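PDB 2ORY: lipase from Photobacterium sp. M37, which catalyses the hydrolysis of triacylglycerols as a cold-adapted lipase of the alpha/beta hydrolase superfamily. Local coordinates for residues D189-G192 and V193-Q197; D218-D221 and D222-D226; P263-Y266 and Q267-L270. All coordinates share one frame; numbering follows the deposited sequence.

Interaction 1: residues D189-G192 and V193-Q197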
ATOM      1  N   ASP A 189       5.382  15.146   8.920  1.00 29.78           N
ATOM      2  CA  ASP A 189       4.898  15.928  10.045  1.00 29.65           C
ATOM      3  C   ASP A 189       5.792  15.999  11.272  1.00 29.32           C
ATOM      4  O   ASP A 189       5.666  16.940  12.048  1.00 30.70           O
ATOM      5  CB  ASP A 189       3.516  15.456  10.483  1.00 33.05           C
ATOM      6  CG  ASP A 189       2.408  15.936   9.561  1.00 34.19           C
ATOM      7  OD1 ASP A 189       2.525  17.044   8.985  1.00 30.12           O
ATOM      8  OD2 ASP A 189       1.401  15.204   9.432  1.00 32.74           O
ATOM      9  N   ILE A 190       6.680  15.029  11.468  1.00 26.15           N
ATOM     10  CA  ILE A 190       7.550  15.069  12.641  1.00 27.22           C
ATOM     11  C   ILE A 190       8.982  15.509  12.310  1.00 28.78           C
ATOM     12  O   ILE A 190       9.876  15.453  13.161  1.00 29.10           O
ATOM     13  CB  ILE A 190       7.604  13.710  13.343  1.00 24.73           C
ATOM     14  CG1 ILE A 190       8.316  12.693  12.457  1.00 24.74           C
ATOM     15  CG2 ILE A 190       6.186  13.240  13.656  1.00 29.74           C
ATOM     16  CD1 ILE A 190       8.482  11.327  13.114  1.00 23.08           C
ATOM     17  N   GLN A 191       9.199  15.923  11.065  1.00 24.85           N
ATOM     18  CA  GLN A 191      10.511  16.395  10.650  1.00 29.79           C
ATOM     19  C   GLN A 191      10.833  17.687  11.391  1.00 31.95           C
ATOM     20  O   GLN A 191       9.972  18.554  11.543  1.00 31.88           O
ATOM     21  CB  GLN A 191      10.546  16.652   9.136  1.00 23.82           C
ATOM     22  CG  GLN A 191      10.782  15.405   8.331  1.00 26.95           C
ATOM     23  CD  GLN A 191      10.987  15.671   6.855  1.00 30.78           C
ATOM     24  OE1 GLN A 191      10.049  15.996   6.136  1.00 39.45           O
ATOM     25  NE2 GLN A 191      12.222  15.527   6.394  1.00 28.69           N
ATOM     26  N   GLY A 192      12.078  17.811  11.841  1.00 34.27           N
ATOM     27  CA  GLY A 192      12.491  19.007  12.550  1.00 34.15           C
ATOM     28  C   GLY A 192      12.251  18.847  14.029  1.00 39.42           C
ATOM     29  O   GLY A 192      12.601  19.712  14.828  1.00 43.10           O
ATOM     30  N   VAL A 193      11.640  17.728  14.393  1.00 41.95           N
ATOM     31  CA  VAL A 193      11.349  17.448  15.784  1.00 39.40           C
ATOM     32  C   VAL A 193      11.901  16.099  16.171  1.00 40.66           C
ATOM     33  O   VAL A 193      12.679  15.990  17.107  1.00 43.67           O
ATOM     34  CB  VAL A 193       9.844  17.415  16.057  1.00 41.23           C
ATOM     35  CG1 VAL A 193       9.590  17.124  17.542  1.00 41.60           C
ATOM     36  CG2 VAL A 193       9.219  18.730  15.639  1.00 45.37           C
ATOM     37  N   LYS A 194      11.499  15.069  15.438  1.00 39.23           N
ATOM     38  CA  LYS A 194      11.945  13.728  15.752  1.00 36.70           C
ATOM     39  C   LYS A 194      12.592  13.066  14.554  1.00 35.25           C
ATOM     40  O   LYS A 194      12.953  11.893  14.604  1.00 35.91           O
ATOM     41  CB  LYS A 194      10.756  12.895  16.220  1.00 41.23           C
ATOM     42  CG  LYS A 194       9.995  13.486  17.385  1.00 39.53           C
ATOM     43  CD  LYS A 194       8.893  12.541  17.803  1.00 50.85           C
ATOM     44  CE  LYS A 194       8.126  13.050  19.015  1.00 54.51           C
ATOM     45  NZ  LYS A 194       7.050  12.082  19.404  1.00 53.75           N
ATOM     46  N   LEU A 195      12.729  13.822  13.471  1.00 33.05           N
ATOM     47  CA  LEU A 195      13.338  13.298  12.251  1.00 33.08           C
ATOM     48  C   LEU A 195      14.097  14.433  11.577  1.00 32.62           C
ATOM     49  O   LEU A 195      13.647  15.575  11.598  1.00 29.78           O
ATOM     50  CB  LEU A 195      12.253  12.783  11.284  1.00 25.54           C
ATOM     51  CG  LEU A 195      12.381  11.403  10.608  1.00 30.26           C
ATOM     52  CD1 LEU A 195      11.634  11.420   9.259  1.00 26.09           C
ATOM     53  CD2 LEU A 195      13.835  11.016  10.408  1.00 23.76           C
ATOM     54  N   SER A 196      15.239  14.123  10.965  1.00 36.16           N
ATOM     55  CA  SER A 196      16.009  15.156  10.273  1.00 34.09           C
ATOM     56  C   SER A 196      15.145  15.885   9.262  1.00 34.18           C
ATOM     57  O   SER A 196      14.370  15.271   8.524  1.00 30.77           O
ATOM     58  CB  SER A 196      17.213  14.563   9.539  1.00 33.89           C
ATOM     59  OG  SER A 196      17.864  15.552   8.743  1.00 31.48           O
ATOM     60  N   GLN A 197      15.295  17.203   9.224  1.00 35.59           N
ATOM     61  CA  GLN A 197      14.534  18.030   8.295  1.00 37.07           C
ATOM     62  C   GLN A 197      15.199  17.969   6.923  1.00 35.41           C
ATOM     63  O   GLN A 197      14.621  18.377   5.917  1.00 31.38           O
ATOM     64  CB  GLN A 197      14.498  19.480   8.803  1.00 42.69           C
ATOM     65  CG  GLN A 197      13.586  20.437   8.010  1.00 51.95           C
ATOM     66  CD  GLN A 197      12.088  20.247   8.280  1.00 54.21           C
ATOM     67  OE1 GLN A 197      11.590  20.574   9.362  1.00 54.38           O
ATOM     68  NE2 GLN A 197      11.367  19.720   7.288  1.00 53.94           N
TER
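The side-chain amide of Gln191 has the end of the Gln197 side chain over one face, the two side chains crossing at about a right angle. From the other side Leu195 CD1 reaches Gln191 CG at 4.2 Å. At the nitrogen end, Gln191 NE2 donates to Ser196 O over 3.0 Å, although both atoms are less surely placed than the rest; the same NE2 also donates to Ile199 O. The backbone of Gln191 and Gly192 forms the corner of a type II beta turn, in which Val193 N closes onto Ile190 O at 3.1 Å from above the carbonyl plane. Lys194 N donates end-on to Ile190 O at 2.8 Å, nearly straight (175°), so one carbonyl grips two successive amides. This is how the chain leaves helix 175-189 and doubles back towards strand 199-206, within a beta-alpha-beta crossover of the alpha/beta hydrolase fold. Gly192 N donates to Leu195 O at 2.7 Å, the strong bond of a single Gln191-Leu195 bridge whose second, Leu195 N to Ile190 O, is weak. With CG1 between its backbone N and carbonyl carbon (chi1 68°), Ile190 brings that atom to 4.1 Å from Leu195 CB, and both residues rest on Leu153 of helix 152-160.

Interaction 2: residues D218-D221 and D222-D226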
ATOM      1  N   ASP A 218      -6.847  16.665   1.832  1.00 30.94           N
ATOM      2  CA  ASP A 218      -6.420  17.980   1.337  1.00 30.12           C
ATOM      3  C   ASP A 218      -5.115  18.416   2.037  1.00 26.22           C
ATOM      4  O   ASP A 218      -4.218  18.984   1.417  1.00 27.02           O
ATOM      5  CB  ASP A 218      -7.520  19.026   1.552  1.00 29.53           C
ATOM      6  CG  ASP A 218      -8.681  18.875   0.573  1.00 32.25           C
ATOM      7  OD1 ASP A 218      -8.484  18.296  -0.521  1.00 33.86           O
ATOM      8  OD2 ASP A 218      -9.794  19.354   0.896  1.00 34.19           O
ATOM      9  N   TYR A 219      -4.998  18.148   3.328  1.00 25.63           N
ATOM     10  CA  TYR A 219      -3.772  18.499   4.007  1.00 25.64           C
ATOM     11  C   TYR A 219      -2.631  17.689   3.383  1.00 29.06           C
ATOM     12  O   TYR A 219      -1.560  18.226   3.076  1.00 28.00           O
ATOM     13  CB  TYR A 219      -3.869  18.192   5.489  1.00 26.29           C
ATOM     14  CG  TYR A 219      -2.562  18.376   6.202  1.00 29.57           C
ATOM     15  CD1 TYR A 219      -1.996  19.647   6.352  1.00 28.61           C
ATOM     16  CD2 TYR A 219      -1.867  17.280   6.714  1.00 30.38           C
ATOM     17  CE1 TYR A 219      -0.774  19.814   6.997  1.00 24.66           C
ATOM     18  CE2 TYR A 219      -0.640  17.442   7.353  1.00 25.58           C
ATOM     19  CZ  TYR A 219      -0.103  18.704   7.489  1.00 28.96           C
ATOM     20  OH  TYR A 219       1.124  18.847   8.100  1.00 34.89           O
ATOM     21  N   PHE A 220      -2.853  16.389   3.193  1.00 30.58           N
ATOM     22  CA  PHE A 220      -1.832  15.531   2.573  1.00 27.27           C
ATOM     23  C   PHE A 220      -1.357  16.096   1.211  1.00 23.93           C
ATOM     24  O   PHE A 220      -0.156  16.153   0.937  1.00 25.78           O
ATOM     25  CB  PHE A 220      -2.382  14.120   2.350  1.00 25.36           C
ATOM     26  CG  PHE A 220      -1.404  13.193   1.703  1.00 23.00           C
ATOM     27  CD1 PHE A 220      -0.550  12.415   2.476  1.00 27.11           C
ATOM     28  CD2 PHE A 220      -1.304  13.124   0.317  1.00 21.61           C
ATOM     29  CE1 PHE A 220       0.393  11.577   1.876  1.00 24.89           C
ATOM     30  CE2 PHE A 220      -0.366  12.296  -0.295  1.00 22.75           C
ATOM     31  CZ  PHE A 220       0.483  11.519   0.488  1.00 29.35           C
ATOM     32  N   ASP A 221      -2.302  16.487   0.360  1.00 23.91           N
ATOM     33  CA  ASP A 221      -1.979  17.030  -0.957  1.00 27.05           C
ATOM     34  C   ASP A 221      -1.094  18.261  -0.848  1.00 28.08           C
ATOM     35  O   ASP A 221      -0.060  18.374  -1.518  1.00 27.18           O
ATOM     36  CB  ASP A 221      -3.261  17.388  -1.712  1.00 27.40           C
ATOM     37  CG  ASP A 221      -3.998  16.163  -2.212  1.00 29.32           C
ATOM     38  OD1 ASP A 221      -3.467  15.044  -2.029  1.00 30.06           O
ATOM     39  OD2 ASP A 221      -5.099  16.318  -2.787  1.00 28.80           O
ATOM     40  N   ASP A 222      -1.509  19.181   0.008  1.00 30.30           N
ATOM     41  CA  ASP A 222      -0.755  20.403   0.223  1.00 41.01           C
ATOM     42  C   ASP A 222       0.648  20.109   0.760  1.00 40.55           C
ATOM     43  O   ASP A 222       1.577  20.877   0.517  1.00 43.58           O
ATOM     44  CB  ASP A 222      -1.521  21.324   1.179  1.00 44.97           C
ATOM     45  CG  ASP A 222      -0.912  22.701   1.263  1.00 54.00           C
ATOM     46  OD1 ASP A 222      -0.118  22.966   2.198  1.00 59.92           O
ATOM     47  OD2 ASP A 222      -1.214  23.518   0.373  1.00 57.22           O
ATOM     48  N   CYS A 223       0.814  18.990   1.463  1.00 40.63           N
ATOM     49  CA  CYS A 223       2.122  18.630   2.019  1.00 35.71           C
ATOM     50  C   CYS A 223       3.063  17.877   1.093  1.00 35.18           C
ATOM     51  O   CYS A 223       4.258  18.159   1.080  1.00 31.58           O
ATOM     52  CB  CYS A 223       1.959  17.807   3.288  1.00 38.83           C
ATOM     53  SG  CYS A 223       1.390  18.757   4.653  1.00 47.24           S
ATOM     54  N   LEU A 224       2.549  16.897   0.349  1.00 35.92           N
ATOM     55  CA  LEU A 224       3.405  16.151  -0.574  1.00 39.51           C
ATOM     56  C   LEU A 224       3.370  16.674  -1.993  1.00 43.88           C
ATOM     57  O   LEU A 224       4.338  16.505  -2.749  1.00 44.66           O
ATOM     58  CB  LEU A 224       3.055  14.667  -0.598  1.00 37.28           C
ATOM     59  CG  LEU A 224       3.588  13.971   0.644  1.00 43.36           C
ATOM     60  CD1 LEU A 224       2.592  14.137   1.773  1.00 43.12           C
ATOM     61  CD2 LEU A 224       3.831  12.520   0.345  1.00 48.59           C
ATOM     62  N   GLY A 225       2.253  17.301  -2.356  1.00 44.00           N
ATOM     63  CA  GLY A 225       2.117  17.841  -3.693  1.00 39.96           C
ATOM     64  C   GLY A 225       2.650  16.893  -4.742  1.00 35.75           C
ATOM     65  O   GLY A 225       2.107  15.807  -4.933  1.00 33.43           O
ATOM     66  N   ASP A 226       3.724  17.298  -5.411  1.00 37.02           N
ATOM     67  CA  ASP A 226       4.326  16.484  -6.465  1.00 40.68           C
ATOM     68  C   ASP A 226       5.091  15.285  -5.940  1.00 39.12           C
ATOM     69  O   ASP A 226       5.339  14.344  -6.690  1.00 39.82           O
ATOM     70  CB  ASP A 226       5.273  17.310  -7.335  1.00 44.43           C
ATOM     71  CG  ASP A 226       4.540  18.275  -8.239  1.00 47.80           C
ATOM     72  OD1 ASP A 226       3.584  17.849  -8.928  1.00 45.05           O
ATOM     73  OD2 ASP A 226       4.930  19.461  -8.260  1.00 55.34           O
TER
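Tyr219 and Cys223, one helical turn apart, meet sulfur over ring. Cys223 SG stands above one face of the Tyr219 ring, 3.5 Å from the centroid and 25° off the normal, displaced towards the phenol end so that its nearest ring atom is Tyr219 CZ at 3.2 Å; Tyr219 OH is hydrogen-bonded to Asp189 OD1. The next pair, Phe220 and Leu224, repeats the arrangement with a methyl group: Leu224 CD1 lies 3.6 Å from the centroid of the Phe220 ring, a CH-pi contact over the face, while Leu224 CD2, on the same side of the ring but beyond its rim, comes to 3.5 Å from Phe220 CZ. Both aromatic side chains have CG anti to the backbone N (chi1 173° in Tyr219, 179° in Phe220), which turns a face of each ring to the residue four places on. Here is the i to i+4 pairing of an alpha-helix used twice, at the C-terminal end of helix 214-224, with Phe220 turned onto Ser181 and Leu185 of helix 175-189 and onto Thr203 of strand 199-206. Leu224 N donates to Phe220 O at 2.9 Å with the same spacing. Gly225, first to leave helical angles, at positive phi, donates through N to Asp221 O at 2.7 Å. Asp221 OD1 lies in the plane of the Phe220 ring, at its edge, and accepts a hydrogen bond from Lys287 N.

Interaction 3: residues P263-Y266 and Q267-L270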
ATOM      1  N   PRO A 263     -21.748  -8.280  -9.568  1.00 25.89           N
ATOM      2  CA  PRO A 263     -21.554  -8.767  -8.194  1.00 26.89           C
ATOM      3  C   PRO A 263     -22.735  -9.616  -7.717  1.00 29.18           C
ATOM      4  O   PRO A 263     -23.894  -9.304  -8.027  1.00 27.25           O
ATOM      5  CB  PRO A 263     -21.445  -7.482  -7.389  1.00 27.48           C
ATOM      6  CG  PRO A 263     -22.404  -6.548  -8.142  1.00 27.85           C
ATOM      7  CD  PRO A 263     -22.069  -6.842  -9.588  1.00 20.46           C
ATOM      8  N   LEU A 264     -22.444 -10.689  -6.985  1.00 24.80           N
ATOM      9  CA  LEU A 264     -23.489 -11.540  -6.435  1.00 24.39           C
ATOM     10  C   LEU A 264     -24.233 -10.700  -5.405  1.00 22.26           C
ATOM     11  O   LEU A 264     -23.734  -9.668  -4.951  1.00 24.04           O
ATOM     12  CB  LEU A 264     -22.892 -12.788  -5.756  1.00 20.63           C
ATOM     13  CG  LEU A 264     -22.151 -13.732  -6.707  1.00 24.22           C
ATOM     14  CD1 LEU A 264     -21.387 -14.820  -5.917  1.00 21.71           C
ATOM     15  CD2 LEU A 264     -23.156 -14.341  -7.703  1.00 19.32           C
ATOM     16  N   LEU A 265     -25.424 -11.141  -5.035  1.00 19.87           N
ATOM     17  CA  LEU A 265     -26.239 -10.419  -4.064  1.00 24.72           C
ATOM     18  C   LEU A 265     -25.548 -10.195  -2.713  1.00 23.30           C
ATOM     19  O   LEU A 265     -25.746  -9.154  -2.083  1.00 22.91           O
ATOM     20  CB  LEU A 265     -27.559 -11.180  -3.841  1.00 25.16           C
ATOM     21  CG  LEU A 265     -28.500 -11.218  -5.049  1.00 31.21           C
ATOM     22  CD1 LEU A 265     -29.666 -12.195  -4.822  1.00 26.36           C
ATOM     23  CD2 LEU A 265     -29.007  -9.800  -5.294  1.00 27.12           C
ATOM     24  N   TYR A 266     -24.757 -11.174  -2.264  1.00 23.23           N
ATOM     25  CA  TYR A 266     -24.075 -11.053  -0.974  1.00 21.57           C
ATOM     26  C   TYR A 266     -23.171  -9.835  -1.042  1.00 19.31           C
ATOM     27  O   TYR A 266     -23.127  -9.053  -0.108  1.00 23.17           O
ATOM     28  CB  TYR A 266     -23.242 -12.303  -0.650  1.00 19.64           C
ATOM     29  CG  TYR A 266     -22.737 -12.357   0.795  1.00 27.93           C
ATOM     30  CD1 TYR A 266     -23.564 -12.820   1.826  1.00 25.81           C
ATOM     31  CD2 TYR A 266     -21.437 -11.941   1.136  1.00 25.92           C
ATOM     32  CE1 TYR A 266     -23.125 -12.870   3.150  1.00 21.94           C
ATOM     33  CE2 TYR A 266     -20.978 -11.988   2.474  1.00 14.89           C
ATOM     34  CZ  TYR A 266     -21.837 -12.454   3.472  1.00 24.65           C
ATOM     35  OH  TYR A 266     -21.451 -12.509   4.798  1.00 21.12           O
ATOM     36  N   GLN A 267     -22.462  -9.668  -2.157  1.00 20.34           N
ATOM     37  CA  GLN A 267     -21.590  -8.510  -2.316  1.00 23.22           C
ATOM     38  C   GLN A 267     -22.391  -7.204  -2.460  1.00 23.12           C
ATOM     39  O   GLN A 267     -21.957  -6.144  -2.000  1.00 21.87           O
ATOM     40  CB  GLN A 267     -20.681  -8.705  -3.522  1.00 23.12           C
ATOM     41  CG  GLN A 267     -19.358  -9.377  -3.196  1.00 20.65           C
ATOM     42  CD  GLN A 267     -19.514 -10.758  -2.571  1.00 17.82           C
ATOM     43  OE1 GLN A 267     -18.944 -11.037  -1.510  1.00 24.16           O
ATOM     44  NE2 GLN A 267     -20.258 -11.630  -3.232  1.00 18.17           N
ATOM     45  N   ARG A 268     -23.559  -7.275  -3.101  1.00 26.74           N
ATOM     46  CA  ARG A 268     -24.396  -6.080  -3.257  1.00 26.50           C
ATOM     47  C   ARG A 268     -24.823  -5.607  -1.878  1.00 24.08           C
ATOM     48  O   ARG A 268     -24.868  -4.406  -1.632  1.00 24.87           O
ATOM     49  CB  ARG A 268     -25.640  -6.372  -4.097  1.00 25.00           C
ATOM     50  CG  ARG A 268     -25.400  -6.400  -5.588  1.00 29.08           C
ATOM     51  CD  ARG A 268     -26.670  -6.830  -6.310  1.00 35.94           C
ATOM     52  NE  ARG A 268     -26.473  -6.884  -7.752  1.00 43.98           N
ATOM     53  CZ  ARG A 268     -26.407  -5.811  -8.534  1.00 47.58           C
ATOM     54  NH1 ARG A 268     -26.533  -4.595  -8.010  1.00 49.91           N
ATOM     55  NH2 ARG A 268     -26.196  -5.953  -9.837  1.00 44.54           N
ATOM     56  N   ALA A 269     -25.146  -6.552  -0.988  1.00 21.99           N
ATOM     57  CA  ALA A 269     -25.537  -6.219   0.389  1.00 22.10           C
ATOM     58  C   ALA A 269     -24.347  -5.594   1.134  1.00 23.74           C
ATOM     59  O   ALA A 269     -24.516  -4.632   1.890  1.00 23.52           O
ATOM     60  CB  ALA A 269     -26.018  -7.483   1.133  1.00 18.67           C
ATOM     61  N   LEU A 270     -23.144  -6.139   0.931  1.00 23.53           N
ATOM     62  CA  LEU A 270     -21.954  -5.582   1.596  1.00 22.64           C
ATOM     63  C   LEU A 270     -21.686  -4.160   1.099  1.00 24.17           C
ATOM     64  O   LEU A 270     -21.392  -3.272   1.893  1.00 24.51           O
ATOM     65  CB  LEU A 270     -20.720  -6.466   1.356  1.00 19.70           C
ATOM     66  CG  LEU A 270     -20.551  -7.654   2.310  1.00 18.53           C
ATOM     67  CD1 LEU A 270     -19.512  -8.633   1.805  1.00 18.96           C
ATOM     68  CD2 LEU A 270     -20.146  -7.113   3.647  1.00 15.44           C
TER
HETATM   69  O   HOH W   1     -19.749 -11.061  -6.052  1.00 31.42           O
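An Arg268 chain extended from CG to NE, with CG anti to the carbonyl carbon (chi1 -80°), runs back past Pro263 and lays one face of its guanidinium group near the proline ring. Pro263 CG sits 4.0 Å above that plane, towards the rim, and also meets Arg268 CG at 3.9 Å. Gln267 gets there by bending: chi2 of 59° folds its amide back over the start of the helix. There NE2 of Gln267 makes a weak 2.9 Å bond to a water that also accepts from Leu264 N at 2.9 Å, and OE1 lies in the plane of the Tyr266 ring, at its edge, 3.7 Å from Tyr266 CD2. That oxygen is held by Ser98 OG of helix 97-102. All this surrounds the first turn of helix 265-278, where Leu264 is the N-cap residue and its carbonyl O takes the amide N of Arg268 at 3.0 Å. One turn on, CD1 of Leu270 approaches the Tyr266 ring obliquely, 3.7 Å from CE2. Leu270 also touches Ser98 and Phe102, while Pro263 and Gln267 pack against Tyr304 and Leu305 of helix 304-319.

In the fold
The three local contacts lie at or just beyond helix ends. Interactions 1 and 2, centres about 17 Å apart, lie at neighbouring elements, helices 175-189 and 214-224, and touch where Asp189 OD1 and Tyr219 OH probably share a hydrogen bond. Interaction 3 begins a helix about 45 Å, centre to centre, from interaction 1, across the chain's centre. Ile190, Gln191, Leu195 and Ser196 are the buried side of interaction 1, Phe220 and Leu224 that of interaction 2; in interaction 3 Pro263 and Gln267 are buried while Leu264, Leu265 and Tyr266 are exposed. Backbone bonding dominates interaction 1, ring faces meeting sulfur and methyl distinguish interaction 2, and interaction 3 sets a guanidinium face against a proline and adds a water bridge, weak on its Gln267 side.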